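Local coordinates for E3 SUMO-protein ligase SIZ2 (Saccharomyces cerevisiae, PDB 6U75) that acts as a SUMO E3 ligase, promoting attachment of SUMO (Smt3) to protein targets that may include septins, at residues Thr161-Arg166 with Lys204-Phe209; Thr200-His205 with Phe235-Ile240. All coordinates share one frame; numbering follows the deposited sequence.

Contact 1: Thr161-Arg166 with Lys204-Phe209; sequences TAYIKR and KHIQCF. With ZN (zinc ion), chain C.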
loop_
_atom_site.group_PDB
_atom_site.type_symbol
_atom_site.label_atom_id
_atom_site.label_comp_id
_atom_site.label_asym_id
_atom_site.label_seq_id
_atom_site.Cartn_x
_atom_site.Cartn_y
_atom_site.Cartn_z
ATOM N N THR A 161 12.497 -21.818 15.976
ATOM C CA THR A 161 13.585 -22.660 16.464
ATOM C C THR A 161 13.811 -23.851 15.541
ATOM O O THR A 161 14.959 -24.210 15.241
ATOM C CB THR A 161 13.291 -23.134 17.887
ATOM O OG1 THR A 161 11.953 -23.642 17.959
ATOM C CG2 THR A 161 13.458 -21.994 18.881
ATOM N N ALA A 162 12.726 -24.481 15.082
ATOM C CA ALA A 162 12.860 -25.595 14.150
ATOM C C ALA A 162 13.534 -25.150 12.860
ATOM O O ALA A 162 14.395 -25.856 12.324
ATOM C CB ALA A 162 11.486 -26.198 13.859
ATOM N N TYR A 163 13.154 -23.978 12.347
ATOM C CA TYR A 163 13.780 -23.466 11.133
ATOM C C TYR A 163 15.266 -23.212 11.348
ATOM O O TYR A 163 16.090 -23.539 10.486
ATOM C CB TYR A 163 13.078 -22.186 10.684
ATOM C CG TYR A 163 13.715 -21.534 9.478
ATOM C CD1 TYR A 163 13.406 -21.955 8.192
ATOM C CD2 TYR A 163 14.625 -20.494 9.627
ATOM C CE1 TYR A 163 13.985 -21.361 7.088
ATOM C CE2 TYR A 163 15.209 -19.895 8.528
ATOM C CZ TYR A 163 14.886 -20.332 7.261
ATOM O OH TYR A 163 15.465 -19.737 6.164
ATOM N N ILE A 164 15.627 -22.621 12.488
ATOM C CA ILE A 164 17.036 -22.363 12.779
ATOM C C ILE A 164 17.816 -23.671 12.806
ATOM O O ILE A 164 18.897 -23.787 12.213
ATOM C CB ILE A 164 17.175 -21.597 14.108
ATOM C CG1 ILE A 164 16.538 -20.209 13.995
ATOM C CG2 ILE A 164 18.642 -21.477 14.503
ATOM C CD1 ILE A 164 16.253 -19.555 15.332
ATOM N N LYS A 165 17.276 -24.678 13.499
ATOM C CA LYS A 165 17.974 -25.955 13.601
ATOM C C LYS A 165 18.093 -26.630 12.241
ATOM O O LYS A 165 19.108 -27.272 11.945
ATOM C CB LYS A 165 17.254 -26.871 14.593
ATOM C CG LYS A 165 17.950 -28.208 14.807
ATOM C CD LYS A 165 17.130 -29.137 15.685
ATOM C CE LYS A 165 17.767 -30.513 15.769
ATOM N NZ LYS A 165 16.929 -31.469 16.542
ATOM N N ARG A 166 17.064 -26.505 11.399
ATOM C CA ARG A 166 17.110 -27.141 10.088
ATOM C C ARG A 166 18.053 -26.410 9.143
ATOM O O ARG A 166 18.629 -27.029 8.241
ATOM C CB ARG A 166 15.705 -27.207 9.486
ATOM C CG ARG A 166 15.615 -28.032 8.209
ATOM C CD ARG A 166 14.181 -28.173 7.707
ATOM N NE ARG A 166 13.757 -27.029 6.900
ATOM C CZ ARG A 166 13.049 -25.995 7.350
ATOM N NH1 ARG A 166 12.663 -25.934 8.618
ATOM N NH2 ARG A 166 12.724 -25.013 6.519
ATOM N N LYS A 204 11.682 -16.881 3.850
ATOM C CA LYS A 204 12.705 -17.855 4.226
ATOM C C LYS A 204 13.867 -17.155 4.930
ATOM O O LYS A 204 15.014 -17.179 4.481
ATOM C CB LYS A 204 13.182 -18.616 2.990
ATOM C CG LYS A 204 12.052 -19.107 2.087
ATOM C CD LYS A 204 11.197 -20.166 2.770
ATOM C CE LYS A 204 9.843 -20.306 2.092
ATOM N NZ LYS A 204 9.031 -21.403 2.687
ATOM N N HIS A 205 13.547 -16.516 6.052
ATOM C CA HIS A 205 14.542 -15.791 6.831
ATOM C C HIS A 205 13.960 -15.461 8.197
ATOM O O HIS A 205 12.762 -15.196 8.318
ATOM C CB HIS A 205 14.983 -14.508 6.112
ATOM C CG HIS A 205 13.851 -13.603 5.731
ATOM N ND1 HIS A 205 13.110 -12.904 6.660
ATOM C CD2 HIS A 205 13.340 -13.276 4.520
ATOM C CE1 HIS A 205 12.189 -12.189 6.037
ATOM N NE2 HIS A 205 12.307 -12.398 4.739
ATOM N N ILE A 206 14.817 -15.484 9.222
ATOM C CA ILE A 206 14.366 -15.170 10.575
ATOM C C ILE A 206 14.296 -13.670 10.829
ATOM O O ILE A 206 13.643 -13.244 11.791
ATOM C CB ILE A 206 15.275 -15.822 11.633
ATOM C CG1 ILE A 206 16.736 -15.422 11.412
ATOM C CG2 ILE A 206 15.124 -17.336 11.600
ATOM C CD1 ILE A 206 17.647 -15.783 12.566
ATOM N N GLN A 207 14.948 -12.855 10.003
ATOM C CA GLN A 207 14.901 -11.413 10.195
ATOM C C GLN A 207 13.488 -10.891 9.968
ATOM O O GLN A 207 12.725 -11.423 9.156
ATOM C CB GLN A 207 15.873 -10.705 9.251
ATOM C CG GLN A 207 17.342 -10.970 9.540
ATOM C CD GLN A 207 17.849 -12.244 8.894
ATOM O OE1 GLN A 207 17.076 -13.150 8.587
ATOM N NE2 GLN A 207 19.158 -12.313 8.672
ATOM N N CYS A 208 13.144 -9.831 10.695
ATOM C CA CYS A 208 11.816 -9.240 10.657
ATOM C C CYS A 208 11.930 -7.755 10.335
ATOM O O CYS A 208 13.025 -7.194 10.232
ATOM C CB CYS A 208 11.083 -9.442 11.988
ATOM S SG CYS A 208 10.842 -11.166 12.453
ATOM N N PHE A 209 10.772 -7.120 10.176
ATOM C CA PHE A 209 10.677 -5.688 9.947
ATOM C C PHE A 209 9.485 -5.154 10.726
ATOM O O PHE A 209 8.505 -5.869 10.953
ATOM C CB PHE A 209 10.523 -5.367 8.457
ATOM C CG PHE A 209 9.398 -6.109 7.795
ATOM C CD1 PHE A 209 9.609 -7.358 7.238
ATOM C CD2 PHE A 209 8.129 -5.561 7.738
ATOM C CE1 PHE A 209 8.576 -8.045 6.632
ATOM C CE2 PHE A 209 7.091 -6.245 7.132
ATOM C CZ PHE A 209 7.315 -7.488 6.578
HETATM ZN ZN ZN C . 10.834 -11.858 3.438
#

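Contact 2: Thr200-His205 with Phe235-Ile240; sequences TDQCKH and FDQLKI. With ZN (zinc ion), chain C.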
loop_
_atom_site.group_PDB
_atom_site.type_symbol
_atom_site.label_atom_id
_atom_site.label_comp_id
_atom_site.label_asym_id
_atom_site.label_seq_id
_atom_site.Cartn_x
_atom_site.Cartn_y
_atom_site.Cartn_z
ATOM N N THR A 200 6.270 -12.958 7.026
ATOM C CA THR A 200 5.285 -13.883 6.490
ATOM C C THR A 200 5.802 -15.308 6.614
ATOM O O THR A 200 7.010 -15.551 6.676
ATOM C CB THR A 200 4.960 -13.583 5.019
ATOM O OG1 THR A 200 6.083 -13.920 4.197
ATOM C CG2 THR A 200 4.626 -12.110 4.833
ATOM N N ASP A 201 4.864 -16.255 6.660
ATOM C CA ASP A 201 5.237 -17.662 6.598
ATOM C C ASP A 201 5.909 -18.004 5.277
ATOM O O ASP A 201 6.607 -19.020 5.190
ATOM C CB ASP A 201 4.004 -18.543 6.800
ATOM C CG ASP A 201 3.403 -18.395 8.184
ATOM O OD1 ASP A 201 4.171 -18.196 9.148
ATOM O OD2 ASP A 201 2.163 -18.479 8.307
ATOM N N GLN A 202 5.718 -17.174 4.252
ATOM C CA GLN A 202 6.352 -17.385 2.959
ATOM C C GLN A 202 7.801 -16.918 2.937
ATOM O O GLN A 202 8.510 -17.194 1.963
ATOM C CB GLN A 202 5.574 -16.652 1.859
ATOM C CG GLN A 202 4.075 -16.512 2.112
ATOM C CD GLN A 202 3.400 -17.835 2.419
ATOM O OE1 GLN A 202 3.478 -18.782 1.636
ATOM N NE2 GLN A 202 2.738 -17.907 3.567
ATOM N N CYS A 203 8.253 -16.222 3.977
ATOM C CA CYS A 203 9.597 -15.666 4.019
ATOM C C CYS A 203 10.576 -16.698 4.562
ATOM O O CYS A 203 10.333 -17.307 5.608
ATOM C CB CYS A 203 9.627 -14.404 4.881
ATOM S SG CYS A 203 8.910 -12.948 4.085
ATOM N N LYS A 204 11.682 -16.881 3.850
ATOM C CA LYS A 204 12.705 -17.855 4.226
ATOM C C LYS A 204 13.867 -17.155 4.930
ATOM O O LYS A 204 15.014 -17.179 4.481
ATOM C CB LYS A 204 13.182 -18.616 2.990
ATOM C CG LYS A 204 12.052 -19.107 2.087
ATOM C CD LYS A 204 11.197 -20.166 2.770
ATOM C CE LYS A 204 9.843 -20.306 2.092
ATOM N NZ LYS A 204 9.031 -21.403 2.687
ATOM N N HIS A 205 13.547 -16.516 6.052
ATOM C CA HIS A 205 14.542 -15.791 6.831
ATOM C C HIS A 205 13.960 -15.461 8.197
ATOM O O HIS A 205 12.762 -15.196 8.318
ATOM C CB HIS A 205 14.983 -14.508 6.112
ATOM C CG HIS A 205 13.851 -13.603 5.731
ATOM N ND1 HIS A 205 13.110 -12.904 6.660
ATOM C CD2 HIS A 205 13.340 -13.276 4.520
ATOM C CE1 HIS A 205 12.189 -12.189 6.037
ATOM N NE2 HIS A 205 12.307 -12.398 4.739
ATOM N N PHE A 235 -1.065 -8.112 2.352
ATOM C CA PHE A 235 -1.367 -7.627 3.695
ATOM C C PHE A 235 -1.776 -8.762 4.626
ATOM O O PHE A 235 -1.356 -8.801 5.788
ATOM C CB PHE A 235 -2.468 -6.570 3.627
ATOM C CG PHE A 235 -2.938 -6.099 4.972
ATOM C CD1 PHE A 235 -2.103 -5.359 5.789
ATOM C CD2 PHE A 235 -4.214 -6.394 5.417
ATOM C CE1 PHE A 235 -2.530 -4.926 7.026
ATOM C CE2 PHE A 235 -4.647 -5.962 6.652
ATOM C CZ PHE A 235 -3.804 -5.227 7.459
ATOM N N ASP A 236 -2.592 -9.696 4.137
ATOM C CA ASP A 236 -3.107 -10.760 4.990
ATOM C C ASP A 236 -2.053 -11.798 5.355
ATOM O O ASP A 236 -2.330 -12.664 6.191
ATOM C CB ASP A 236 -4.292 -11.445 4.306
ATOM C CG ASP A 236 -5.477 -10.515 4.131
ATOM O OD1 ASP A 236 -5.694 -9.654 5.010
ATOM O OD2 ASP A 236 -6.189 -10.641 3.113
ATOM N N GLN A 237 -0.862 -11.736 4.761
ATOM C CA GLN A 237 0.218 -12.644 5.128
ATOM C C GLN A 237 1.060 -12.126 6.286
ATOM O O GLN A 237 1.811 -12.905 6.883
ATOM C CB GLN A 237 1.131 -12.899 3.925
ATOM C CG GLN A 237 0.443 -13.584 2.757
ATOM C CD GLN A 237 1.364 -13.766 1.567
ATOM O OE1 GLN A 237 2.584 -13.660 1.689
ATOM N NE2 GLN A 237 0.781 -14.036 0.405
ATOM N N LEU A 238 0.953 -10.839 6.613
ATOM C CA LEU A 238 1.767 -10.261 7.674
ATOM C C LEU A 238 1.357 -10.826 9.027
ATOM O O LEU A 238 0.172 -10.842 9.372
ATOM C CB LEU A 238 1.627 -8.740 7.677
ATOM C CG LEU A 238 2.043 -8.023 6.392
ATOM C CD1 LEU A 238 1.710 -6.543 6.472
ATOM C CD2 LEU A 238 3.524 -8.224 6.123
ATOM N N LYS A 239 2.342 -11.289 9.794
ATOM C CA LYS A 239 2.102 -11.778 11.144
ATOM C C LYS A 239 3.322 -11.468 12.001
ATOM O O LYS A 239 4.439 -11.345 11.494
ATOM C CB LYS A 239 1.802 -13.283 11.154
ATOM C CG LYS A 239 0.632 -13.672 10.260
ATOM C CD LYS A 239 0.123 -15.080 10.536
ATOM C CE LYS A 239 1.178 -16.135 10.252
ATOM N NZ LYS A 239 0.601 -17.312 9.541
ATOM N N ILE A 240 3.091 -11.334 13.303
ATOM C CA ILE A 240 4.165 -11.032 14.243
ATOM C C ILE A 240 4.985 -12.289 14.493
ATOM O O ILE A 240 4.451 -13.405 14.524
ATOM C CB ILE A 240 3.593 -10.474 15.559
ATOM C CG1 ILE A 240 2.849 -9.156 15.315
ATOM C CG2 ILE A 240 4.705 -10.282 16.581
ATOM C CD1 ILE A 240 3.739 -8.012 14.865
HETATM ZN ZN ZN C . 10.834 -11.858 3.438
#

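Contact 1: Thr161-Arg166 with Lys204-Phe209
Tyr-163 and Ile-206 show how one aromatic side chain can couple a helix to a metal-bound loop. The ring slants against the isoleucine, presenting the side that carries CD2 and CE2, and Ile-206 CG2 sits 3.8 Å from Tyr-163 CD2. The same methyl also lies 4.0 Å from Ile-164 CG1, so a single branch of Ile-206 meets two successive residues of helix 157-168. Ile-164 comes to it at about a right angle, whereas the tyrosine approaches obliquely. The torsion of Ile-206 explains the choice of branch: CG1 occupies the place between backbone N and carbonyl carbon (chi1 55°), which leaves CG2 to turn to the helix. On the other side, Tyr-163 has CG opposite its own backbone N (chi1 176°), and this sends the ring out from the helix to the loop. Its far end passes over the Lys-204 to His-205 peptide, with Tyr-163 OH 3.1 Å from Lys-204 O.

This loop belongs to the SP-RING zinc finger, a RING-like fold. The residue after Lys-204, His-205, turns away from the helix and binds the zinc ion through NE2 at 2.0 Å, alongside Cys-203, Cys-226 and Cys-229. The opposite ring nitrogen, His-205 ND1, makes a weak hydrogen bond of 2.9 Å to Gln-207 O, which, together with the zinc bond, would favour one rotation of the imidazole. Were Tyr-163 an alanine, Ile-206 CG2 would probably lose its aromatic neighbour and the Lys-204 carbonyl the hydroxyl beside it, opening a gap between helix and loop. Ile-164, which is buried, also packs on Phe-243 of helix 242-249, as does Thr-161 one turn earlier.

Contact 2: Thr200-His205 with Phe235-Ile240
Over one face of the Gln-237 side-chain amide, at its oxygen end, stands Gln-202 CG, 3.2 Å from Gln-237 OE1; the amide plane of Gln-202 itself is turned 63° from that of Gln-237. Thr-200 CG2 is nearer the level of the Gln-237 amide plane, 4.1 Å from the same oxygen. In the SP-RING zinc finger this is where a type I beta turn, Thr-200 to Cys-203, follows strand 197-199 and lies beside the 3-10 turn that leads into strand 239-240; the two strands pair through backbone bonds between Lys-199 and Lys-239.

Thr-200 does the apolar work at the middle of the contact. Its CG2, anti to the carbonyl carbon, lies 3.7 Å from Gln-237 CB, and it reaches Leu-238 CD2 as well. The turn itself is closed by the backbone bond from Cys-203 N to Thr-200 O, 3.0 Å long. It delivers Cys-203 SG to the zinc ion at 2.3 Å, so Gln-202, which packs on Gln-237, is the residue just before a metal ligand.

At the exposed border Asp-201 and Lys-239 form a salt bridge, their side chains meeting at about a right angle. The lysine chain bends at chi3 (-63°) to bring its ammonium round to the acid. The grip is one-sided: Lys-239 NZ is modelled 2.3 Å from Asp-201 OD2, a length too short to trust at this resolution, tilted from the carboxylate plane and well away from OD1.

In the fold
Contacts 1 and 2 have centres 12 Å apart and share Lys-204 and His-205, since 200-205 runs straight into 204-209. Along the chain, helix 157-168 comes first, then this zinc-binding loop, and last 235-240. The loop links strands 197-199 and 209-210 of a three-stranded antiparallel sheet whose other edge is strand 239-240. It therefore meets the helix in contact 1 and the 3-10 turn and start of strand 239-240 in contact 2. The two contacts also touch directly, with Phe-209 CZ 3.9 Å from Leu-238 CD2. One zinc-bound loop of the SP-RING thus ties helix 157-168 to 235-240.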